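PDB 6D2Y: PbSGBP-B lipoprotein from Prevotella bryantii B14, which probably binds polysaccharide as a surface lipoprotein of a polysaccharide utilization locus, and holds a magnesium ion in its glycan-binding domain. Local coordinates for residues A[331-336]-A[369-374]; A[278-283]-A[424-429]; A[403-408]-A[431-436]. One frame throughout, in Å; residues are numbered along the deposited sequence.

Contacts 1 and 2 lie in the same four-stranded antiparallel sheet, at its two outer strands. Contact 1 adds strand 372-374 to strand 330-335, and contact 2 adds strand 279-282 to strand 423-428. The two inner strands pair with each other, so I333 and N425 join contacts 1 and 2 directly. Both are buried and rest on backbone ladders, full in contact 2 and short in contact 1, where side chains and a water take over. Contact 3 is nearer the surface. It joins two loops without a ladder, through aromatic packing, a glycine and one very short tyrosine-carboxylate bond, of doubtful length. L404 of contact 3 meets the backbone of R371 in contact 1.

Contact 1: residues A[331-336]-A[369-374]; sequences QIIFGS and WGRAIY
W369 holds CG anti to its backbone N (chi1 -177°), and R371 bends at chi2 and chi3. These torsions bring both side chains to residues 331-334. The indole NE1 of W369 gives a hydrogen bond to F334 O at 2.9 Å. The oxygen lies in the ring plane, and its carbonyl points almost straight at the nitrogen. Beside it, I333 CG2 touches W369 CD1 at 4.0 Å, also at the ring edge.

R371 runs alongside I333, with CG 3.7 Å from I333 CG1. Its NH1 bonds to Q331 OE1 at 2.8 Å. That oxygen is in the guanidinium plane, although the amide is turned 63° from it. R371 NE and NH2 grip W369 O side-on, and NH2 also reaches F363 O. These bonds fix the rotation of the guanidinium.

The backbones pair briefly. I332 with A372 is the hydrogen-bonded pair, Q331 with I373 the non-hydrogen-bonded one beside it. I332 N bonds to A372 O at 2.7 Å, and A372 N returns a bond to I332 O at 3.2 Å. Farther on, water 1 bridges the two segments, accepting from F334 N and donating to G370 O. The arrangement is that of an antiparallel outer strand in a beta-sandwich.

Contact 2: residues A[278-283]-A[424-429]; sequences FSFEYW and LNIFLI
F280 pairs with I426, and Y282 with L424, where strand 279-282 runs along strand 424-428 in one sheet of a beta-sandwich. The strands are antiparallel, with their directions 175° apart.

Backbone hydrogen bonds form a regular ladder. F280 N bonds to I426 O at 2.8 Å, and I426 N bonds back to F280 O. Y282 and L424 exchange a similar pair. L428 N extends the ladder to F278 O at 3.0 Å. S279 with F427 and E281 with N425 are the non-hydrogen-bonded pairs between these rungs.

Apolar contacts lie mainly on the face that carries F280, Y282, L424 and I426. The ring of F280 offers its edge to I426, with CD1 4.2 Å from I426 CG1. At the strand end, F278 CB packs on L428 CB at 3.6 Å. F280 rests on M259 and I426 on I261, both of strand 258-261. The side chain of F280 lies about 12 Å from the magnesium ion.

The other face carries S279, E281, N425 and F427. With chi1 at -160°, F427 turns one face of its ring to S279. S279 CB makes a CH-pi contact over that face, 4.0 Å from the centroid of the F427 ring, while I429 CG2 covers the opposite face.

Polar side chains complete this face. S279 OG donates to E281 OE2 at 2.8 Å. The carboxylate is also held by H243 ND1 and by W242 N. E281 CB and CG lie against the amide of N425. W283 and N425 are nearly coplanar, their ring and amide planes 25° apart. W283 NE1 meets a lone pair of N425 OD1 at 2.9 Å, in the plane of the indole.

Contact 3: residues A[403-408]-A[431-436]; sequences NLEFDG and GAYNDK
E405 and Y433 each begin a beta turn, and the two turn-bearing loops meet through these residues and their neighbours. The turn from E405 to G408 is type I. The one from Y433 to K436 is type I' and is closed by K436 N to Y433 O at 3.0 Å.

Y433 lays its ring edge against E405, and its OH donates a hydrogen bond to E405 OE2. The modelled bond is very short, and its exact length is doubtful. The same OH also bonds to Q366 N.

Residues 403-408 follow strand 393-398, and residues 431-436 follow strand 423-428, which belongs to the facing sheet. The contact therefore ties together loops from both layers of the beta-sandwich.

Chi1 of F406 (-175°) swings the ring away from its own backbone N and over G431. G431 CA sits over one face, 3.5 Å from the centroid of the F406 ring, in a CH-pi contact. With no side chain, G431 also brings its CA to 3.1 Å from F406 O. The rings of F406 and Y433 meet obliquely, with planes at 46°, and F406 CD2 comes to 3.7 Å from Y433 CE1.

The D407 side chain stands roughly perpendicular to that of Y433. N409 ND2 bonds to D407 OD2, which lies at the ring edge, 3.5 Å from Y433 CD2.

Contact 1: residues A[331-336]-A[369-374]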
loop_
_atom_site.group_PDB
_atom_site.type_symbol
_atom_site.label_atom_id
_atom_site.label_comp_id
_atom_site.label_asym_id
_atom_site.label_seq_id
_atom_site.Cartn_x
_atom_site.Cartn_y
_atom_site.Cartn_z
ATOM N N GLN A 331 2.808 -15.482 9.678
ATOM C CA GLN A 331 2.151 -14.805 10.787
ATOM C C GLN A 331 3.136 -13.813 11.394
ATOM O O GLN A 331 4.206 -14.205 11.872
ATOM C CB GLN A 331 1.657 -15.808 11.830
ATOM C CG GLN A 331 0.841 -16.939 11.216
ATOM C CD GLN A 331 -0.095 -17.616 12.200
ATOM O OE1 GLN A 331 -0.419 -17.063 13.251
ATOM N NE2 GLN A 331 -0.548 -18.816 11.851
ATOM N N ILE A 332 2.787 -12.533 11.344
ATOM C CA ILE A 332 3.602 -11.466 11.910
ATOM C C ILE A 332 2.915 -11.013 13.191
ATOM O O ILE A 332 1.854 -10.381 13.146
ATOM C CB ILE A 332 3.781 -10.311 10.915
ATOM C CG1 ILE A 332 4.292 -10.848 9.575
ATOM C CG2 ILE A 332 4.731 -9.266 11.470
ATOM C CD1 ILE A 332 4.143 -9.876 8.426
ATOM N N ILE A 333 3.506 -11.341 14.338
ATOM C CA ILE A 333 2.859 -11.166 15.635
ATOM C C ILE A 333 3.642 -10.147 16.453
ATOM O O ILE A 333 4.818 -10.365 16.767
ATOM C CB ILE A 333 2.745 -12.492 16.406
ATOM C CG1 ILE A 333 2.352 -13.642 15.475
ATOM C CG2 ILE A 333 1.738 -12.365 17.536
ATOM C CD1 ILE A 333 3.497 -14.582 15.157
ATOM N N PHE A 334 2.984 -9.046 16.808
ATOM C CA PHE A 334 3.505 -8.104 17.785
ATOM C C PHE A 334 3.045 -8.513 19.177
ATOM O O PHE A 334 1.965 -9.083 19.350
ATOM C CB PHE A 334 3.039 -6.679 17.480
ATOM C CG PHE A 334 3.865 -5.977 16.438
ATOM C CD1 PHE A 334 5.113 -5.469 16.755
ATOM C CD2 PHE A 334 3.385 -5.805 15.149
ATOM C CE1 PHE A 334 5.873 -4.816 15.807
ATOM C CE2 PHE A 334 4.141 -5.152 14.195
ATOM C CZ PHE A 334 5.387 -4.657 14.523
ATOM N N GLY A 335 3.870 -8.216 20.169
ATOM C CA GLY A 335 3.573 -8.631 21.529
ATOM C C GLY A 335 4.055 -7.625 22.545
ATOM O O GLY A 335 5.044 -6.917 22.328
ATOM N N SER A 336 3.346 -7.567 23.662
ATOM C CA SER A 336 3.686 -6.750 24.813
ATOM C C SER A 336 4.631 -7.509 25.733
ATOM O O SER A 336 4.759 -8.734 25.636
ATOM C CB SER A 336 2.415 -6.360 25.568
ATOM O OG SER A 336 1.820 -7.489 26.186
ATOM N N TRP A 369 -5.873 -12.978 20.226
ATOM C CA TRP A 369 -4.866 -11.952 19.981
ATOM C C TRP A 369 -4.626 -11.772 18.486
ATOM O O TRP A 369 -4.396 -12.743 17.760
ATOM C CB TRP A 369 -3.556 -12.305 20.684
ATOM C CG TRP A 369 -2.515 -11.244 20.523
ATOM C CD1 TRP A 369 -1.318 -11.356 19.875
ATOM C CD2 TRP A 369 -2.585 -9.898 21.006
ATOM N NE1 TRP A 369 -0.636 -10.164 19.933
ATOM C CE2 TRP A 369 -1.393 -9.253 20.622
ATOM C CE3 TRP A 369 -3.539 -9.176 21.731
ATOM C CZ2 TRP A 369 -1.130 -7.922 20.938
ATOM C CZ3 TRP A 369 -3.276 -7.856 22.043
ATOM C CH2 TRP A 369 -2.082 -7.244 21.647
ATOM N N GLY A 370 -4.648 -10.518 18.039
ATOM C CA GLY A 370 -4.576 -10.234 16.617
ATOM C C GLY A 370 -3.149 -10.236 16.089
ATOM O O GLY A 370 -2.227 -9.716 16.715
ATOM N N ARG A 371 -2.983 -10.833 14.912
ATOM C CA ARG A 371 -1.714 -10.794 14.202
ATOM C C ARG A 371 -1.997 -10.832 12.709
ATOM O O ARG A 371 -3.033 -11.342 12.272
ATOM C CB ARG A 371 -0.791 -11.949 14.615
ATOM C CG ARG A 371 -0.941 -13.225 13.801
ATOM C CD ARG A 371 -2.216 -13.979 14.150
ATOM N NE ARG A 371 -2.415 -14.104 15.592
ATOM C CZ ARG A 371 -1.869 -15.055 16.343
ATOM N NH1 ARG A 371 -1.081 -15.969 15.793
ATOM N NH2 ARG A 371 -2.108 -15.091 17.648
ATOM N N ALA A 372 -1.076 -10.271 11.933
ATOM C CA ALA A 372 -1.209 -10.272 10.485
ATOM C C ALA A 372 -0.717 -11.592 9.912
ATOM O O ALA A 372 0.272 -12.161 10.382
ATOM C CB ALA A 372 -0.428 -9.112 9.870
ATOM N N ILE A 373 -1.419 -12.084 8.897
ATOM C CA ILE A 373 -1.073 -13.332 8.227
ATOM C C ILE A 373 -0.940 -13.040 6.738
ATOM O O ILE A 373 -1.941 -12.794 6.051
ATOM C CB ILE A 373 -2.104 -14.438 8.493
ATOM C CG1 ILE A 373 -2.498 -14.450 9.973
ATOM C CG2 ILE A 373 -1.545 -15.784 8.081
ATOM C CD1 ILE A 373 -3.206 -15.718 10.421
ATOM N N TYR A 374 0.295 -13.065 6.241
ATOM C CA TYR A 374 0.607 -12.740 4.855
ATOM C C TYR A 374 0.831 -14.026 4.071
ATOM O O TYR A 374 1.633 -14.876 4.477
ATOM C CB TYR A 374 1.845 -11.846 4.783
ATOM C CG TYR A 374 2.270 -11.440 3.386
ATOM C CD1 TYR A 374 1.392 -10.803 2.522
ATOM C CD2 TYR A 374 3.559 -11.682 2.939
ATOM C CE1 TYR A 374 1.789 -10.428 1.248
ATOM C CE2 TYR A 374 3.968 -11.310 1.676
ATOM C CZ TYR A 374 3.081 -10.686 0.833
ATOM O OH TYR A 374 3.489 -10.319 -0.428
HETATM O O HOH W 1 0.194 -8.693 16.931
#

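Contact 2: residues A[278-283]-A[424-429]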
loop_
_atom_site.group_PDB
_atom_site.type_symbol
_atom_site.label_atom_id
_atom_site.label_comp_id
_atom_site.label_asym_id
_atom_site.label_seq_id
_atom_site.Cartn_x
_atom_site.Cartn_y
_atom_site.Cartn_z
ATOM N N PHE A 278 11.541 -21.657 10.465
ATOM C CA PHE A 278 10.922 -20.505 9.819
ATOM C C PHE A 278 10.354 -19.525 10.839
ATOM O O PHE A 278 9.267 -18.974 10.658
ATOM C CB PHE A 278 9.833 -20.951 8.848
ATOM C CG PHE A 278 10.170 -22.203 8.087
ATOM C CD1 PHE A 278 11.052 -22.155 7.020
ATOM C CD2 PHE A 278 9.587 -23.416 8.415
ATOM C CE1 PHE A 278 11.366 -23.300 6.306
ATOM C CE2 PHE A 278 9.894 -24.563 7.705
ATOM C CZ PHE A 278 10.785 -24.505 6.648
ATOM N N SER A 279 11.082 -19.299 11.928
ATOM C CA SER A 279 10.661 -18.375 12.974
ATOM C C SER A 279 11.774 -17.372 13.241
ATOM O O SER A 279 12.889 -17.761 13.602
ATOM C CB SER A 279 10.301 -19.124 14.261
ATOM O OG SER A 279 10.023 -18.216 15.313
ATOM N N PHE A 280 11.475 -16.091 13.053
ATOM C CA PHE A 280 12.331 -15.010 13.523
ATOM C C PHE A 280 11.695 -14.409 14.767
ATOM O O PHE A 280 10.495 -14.116 14.774
ATOM C CB PHE A 280 12.525 -13.934 12.453
ATOM C CG PHE A 280 13.151 -12.672 12.976
ATOM C CD1 PHE A 280 12.374 -11.554 13.233
ATOM C CD2 PHE A 280 14.513 -12.607 13.218
ATOM C CE1 PHE A 280 12.945 -10.390 13.723
ATOM C CE2 PHE A 280 15.093 -11.445 13.706
ATOM C CZ PHE A 280 14.307 -10.335 13.958
ATOM N N GLU A 281 12.492 -14.237 15.819
ATOM C CA GLU A 281 11.980 -13.792 17.109
ATOM C C GLU A 281 12.853 -12.671 17.650
ATOM O O GLU A 281 14.050 -12.872 17.882
ATOM C CB GLU A 281 11.921 -14.957 18.104
ATOM C CG GLU A 281 11.176 -16.186 17.591
ATOM C CD GLU A 281 11.738 -17.493 18.132
ATOM O OE1 GLU A 281 12.718 -17.452 18.905
ATOM O OE2 GLU A 281 11.192 -18.563 17.786
ATOM N N TYR A 282 12.257 -11.498 17.850
ATOM C CA TYR A 282 12.882 -10.418 18.608
ATOM C C TYR A 282 12.049 -10.178 19.860
ATOM O O TYR A 282 10.945 -9.629 19.785
ATOM C CB TYR A 282 13.005 -9.130 17.796
ATOM C CG TYR A 282 13.587 -7.997 18.619
ATOM C CD1 TYR A 282 14.961 -7.846 18.752
ATOM C CD2 TYR A 282 12.764 -7.101 19.292
ATOM C CE1 TYR A 282 15.499 -6.828 19.516
ATOM C CE2 TYR A 282 13.294 -6.081 20.060
ATOM C CZ TYR A 282 14.662 -5.949 20.167
ATOM O OH TYR A 282 15.196 -4.932 20.926
ATOM N N TRP A 283 12.583 -10.575 21.008
ATOM C CA TRP A 283 11.929 -10.369 22.294
ATOM C C TRP A 283 12.687 -9.286 23.050
ATOM O O TRP A 283 13.909 -9.376 23.210
ATOM C CB TRP A 283 11.875 -11.672 23.094
ATOM C CG TRP A 283 11.259 -12.815 22.329
ATOM C CD1 TRP A 283 10.418 -12.726 21.255
ATOM C CD2 TRP A 283 11.437 -14.215 22.582
ATOM N NE1 TRP A 283 10.064 -13.982 20.826
ATOM C CE2 TRP A 283 10.674 -14.913 21.623
ATOM C CE3 TRP A 283 12.165 -14.945 23.526
ATOM C CZ2 TRP A 283 10.622 -16.305 21.582
ATOM C CZ3 TRP A 283 12.111 -16.325 23.483
ATOM C CH2 TRP A 283 11.345 -16.992 22.518
ATOM N N LEU A 424 8.472 -8.716 18.506
ATOM C CA LEU A 424 7.990 -9.076 17.181
ATOM C C LEU A 424 8.395 -10.501 16.845
ATOM O O LEU A 424 9.562 -10.873 17.003
ATOM C CB LEU A 424 8.535 -8.120 16.114
ATOM C CG LEU A 424 8.104 -8.451 14.685
ATOM C CD1 LEU A 424 6.626 -8.146 14.497
ATOM C CD2 LEU A 424 8.955 -7.702 13.670
ATOM N N ASN A 425 7.430 -11.288 16.377
ATOM C CA ASN A 425 7.668 -12.626 15.859
ATOM C C ASN A 425 7.225 -12.690 14.405
ATOM O O ASN A 425 6.174 -12.151 14.043
ATOM C CB ASN A 425 6.915 -13.685 16.671
ATOM C CG ASN A 425 7.739 -14.243 17.808
ATOM O OD1 ASN A 425 8.669 -13.598 18.289
ATOM N ND2 ASN A 425 7.400 -15.450 18.247
ATOM N N ILE A 426 8.037 -13.338 13.575
ATOM C CA ILE A 426 7.679 -13.655 12.195
ATOM C C ILE A 426 7.794 -15.165 12.055
ATOM O O ILE A 426 8.899 -15.718 12.123
ATOM C CB ILE A 426 8.570 -12.930 11.177
ATOM C CG1 ILE A 426 8.587 -11.425 11.460
ATOM C CG2 ILE A 426 8.097 -13.222 9.759
ATOM C CD1 ILE A 426 8.959 -10.575 10.269
ATOM N N PHE A 427 6.657 -15.832 11.865
ATOM C CA PHE A 427 6.586 -17.288 11.882
ATOM C C PHE A 427 5.787 -17.762 10.679
ATOM O O PHE A 427 4.612 -17.409 10.529
ATOM C CB PHE A 427 5.950 -17.783 13.186
ATOM C CG PHE A 427 6.256 -19.220 13.511
ATOM C CD1 PHE A 427 7.079 -19.976 12.693
ATOM C CD2 PHE A 427 5.713 -19.816 14.637
ATOM C CE1 PHE A 427 7.355 -21.297 12.993
ATOM C CE2 PHE A 427 5.985 -21.137 14.941
ATOM C CZ PHE A 427 6.807 -21.878 14.118
ATOM N N LEU A 428 6.425 -18.562 9.827
ATOM C CA LEU A 428 5.760 -19.213 8.702
ATOM C C LEU A 428 5.120 -20.494 9.217
ATOM O O LEU A 428 5.795 -21.511 9.388
ATOM C CB LEU A 428 6.758 -19.516 7.591
ATOM C CG LEU A 428 7.037 -18.505 6.483
ATOM C CD1 LEU A 428 7.226 -17.100 7.025
ATOM C CD2 LEU A 428 8.274 -18.956 5.730
ATOM N N ILE A 429 3.815 -20.455 9.468
ATOM C CA ILE A 429 3.139 -21.599 10.067
ATOM C C ILE A 429 1.645 -21.475 9.806
ATOM O O ILE A 429 1.087 -20.374 9.810
ATOM C CB ILE A 429 3.450 -21.699 11.580
ATOM C CG1 ILE A 429 2.783 -22.932 12.193
ATOM C CG2 ILE A 429 3.015 -20.434 12.304
ATOM C CD1 ILE A 429 3.107 -23.128 13.649
#

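Contact 3: residues A[403-408]-A[431-436]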
loop_
_atom_site.group_PDB
_atom_site.type_symbol
_atom_site.label_atom_id
_atom_site.label_comp_id
_atom_site.label_asym_id
_atom_site.label_seq_id
_atom_site.Cartn_x
_atom_site.Cartn_y
_atom_site.Cartn_z
ATOM N N ASN A 403 -5.616 -8.432 12.528
ATOM C CA ASN A 403 -6.886 -8.756 13.168
ATOM C C ASN A 403 -7.278 -10.214 12.949
ATOM O O ASN A 403 -8.464 -10.549 12.935
ATOM C CB ASN A 403 -7.992 -7.828 12.669
ATOM C CG ASN A 403 -8.079 -7.778 11.155
ATOM O OD1 ASN A 403 -8.499 -8.738 10.517
ATOM N ND2 ASN A 403 -7.674 -6.656 10.573
ATOM N N LEU A 404 -6.295 -11.089 12.773
ATOM C CA LEU A 404 -6.532 -12.521 12.681
ATOM C C LEU A 404 -5.845 -13.216 13.848
ATOM O O LEU A 404 -5.053 -12.618 14.578
ATOM C CB LEU A 404 -6.035 -13.085 11.343
ATOM C CG LEU A 404 -6.915 -12.846 10.111
ATOM C CD1 LEU A 404 -6.767 -11.426 9.584
ATOM C CD2 LEU A 404 -6.606 -13.853 9.015
ATOM N N GLU A 405 -6.158 -14.493 14.025
ATOM C CA GLU A 405 -5.592 -15.290 15.099
ATOM C C GLU A 405 -4.977 -16.556 14.508
ATOM O O GLU A 405 -5.240 -16.918 13.357
ATOM C CB GLU A 405 -6.665 -15.599 16.171
ATOM C CG GLU A 405 -6.349 -16.714 17.144
ATOM C CD GLU A 405 -5.824 -16.182 18.468
ATOM O OE1 GLU A 405 -5.851 -14.955 18.662
ATOM O OE2 GLU A 405 -5.375 -16.980 19.315
ATOM N N PHE A 406 -4.259 -17.284 15.309
ATOM C CA PHE A 406 -3.423 -18.342 14.875
ATOM C C PHE A 406 -4.090 -19.329 14.005
ATOM O O PHE A 406 -3.454 -19.989 13.243
ATOM C CB PHE A 406 -2.954 -19.006 16.142
ATOM C CG PHE A 406 -1.977 -20.077 15.964
ATOM C CD1 PHE A 406 -0.719 -19.812 15.553
ATOM C CD2 PHE A 406 -2.287 -21.329 16.295
ATOM C CE1 PHE A 406 0.186 -20.809 15.442
ATOM C CE2 PHE A 406 -1.398 -22.330 16.181
ATOM C CZ PHE A 406 -0.155 -22.072 15.750
ATOM N N ASP A 407 -5.354 -19.551 14.201
ATOM C CA ASP A 407 -6.112 -20.476 13.367
ATOM C C ASP A 407 -6.661 -19.836 12.097
ATOM O O ASP A 407 -7.201 -20.551 11.247
ATOM C CB ASP A 407 -7.271 -21.088 14.164
ATOM C CG ASP A 407 -8.199 -20.039 14.747
ATOM O OD1 ASP A 407 -7.901 -18.832 14.615
ATOM O OD2 ASP A 407 -9.232 -20.422 15.339
ATOM N N GLY A 408 -6.542 -18.518 11.947
ATOM C CA GLY A 408 -7.034 -17.827 10.776
ATOM C C GLY A 408 -8.364 -17.132 10.963
ATOM O O GLY A 408 -8.756 -16.340 10.098
ATOM N N GLY A 431 -1.609 -22.387 11.638
ATOM C CA GLY A 431 -2.084 -22.778 12.946
ATOM C C GLY A 431 -3.398 -23.530 12.893
ATOM O O GLY A 431 -4.177 -23.419 11.947
ATOM N N ALA A 432 -3.641 -24.314 13.944
ATOM C CA ALA A 432 -4.856 -25.123 14.027
ATOM C C ALA A 432 -5.271 -25.193 15.494
ATOM O O ALA A 432 -4.721 -25.987 16.262
ATOM C CB ALA A 432 -4.636 -26.511 13.441
ATOM N N TYR A 433 -6.239 -24.361 15.867
ATOM C CA TYR A 433 -6.799 -24.394 17.210
ATOM C C TYR A 433 -7.799 -25.530 17.331
ATOM O O TYR A 433 -8.742 -25.623 16.537
ATOM C CB TYR A 433 -7.492 -23.077 17.534
ATOM C CG TYR A 433 -6.591 -22.017 18.097
ATOM C CD1 TYR A 433 -5.379 -22.339 18.696
ATOM C CD2 TYR A 433 -6.957 -20.688 18.028
ATOM C CE1 TYR A 433 -4.560 -21.353 19.210
ATOM C CE2 TYR A 433 -6.157 -19.712 18.535
ATOM C CZ TYR A 433 -4.960 -20.036 19.122
ATOM O OH TYR A 433 -4.180 -19.021 19.619
ATOM N N ASN A 434 -7.603 -26.381 18.337
ATOM C CA ASN A 434 -8.531 -27.466 18.644
ATOM C C ASN A 434 -8.782 -28.336 17.414
ATOM O O ASN A 434 -9.921 -28.644 17.059
ATOM C CB ASN A 434 -9.840 -26.916 19.210
ATOM C CG ASN A 434 -9.864 -26.920 20.725
ATOM O OD1 ASN A 434 -9.226 -27.756 21.365
ATOM N ND2 ASN A 434 -10.592 -25.975 21.306
ATOM N N ASP A 435 -7.691 -28.715 16.748
ATOM C CA ASP A 435 -7.686 -29.607 15.591
ATOM C C ASP A 435 -8.469 -29.057 14.401
ATOM O O ASP A 435 -8.681 -29.782 13.421
ATOM C CB ASP A 435 -8.218 -31.001 15.953
ATOM C CG ASP A 435 -7.587 -31.564 17.216
ATOM O OD1 ASP A 435 -7.697 -30.929 18.289
ATOM O OD2 ASP A 435 -6.974 -32.648 17.134
ATOM N N LYS A 436 -8.910 -27.802 14.457
ATOM C CA LYS A 436 -9.674 -27.181 13.383
ATOM C C LYS A 436 -8.918 -25.962 12.876
ATOM O O LYS A 436 -8.451 -25.141 13.672
ATOM C CB LYS A 436 -11.074 -26.783 13.862
ATOM C CG LYS A 436 -11.873 -27.928 14.472
ATOM C CD LYS A 436 -13.334 -27.552 14.661
ATOM C CE LYS A 436 -14.256 -28.632 14.123
ATOM N NZ LYS A 436 -14.916 -28.213 12.856
#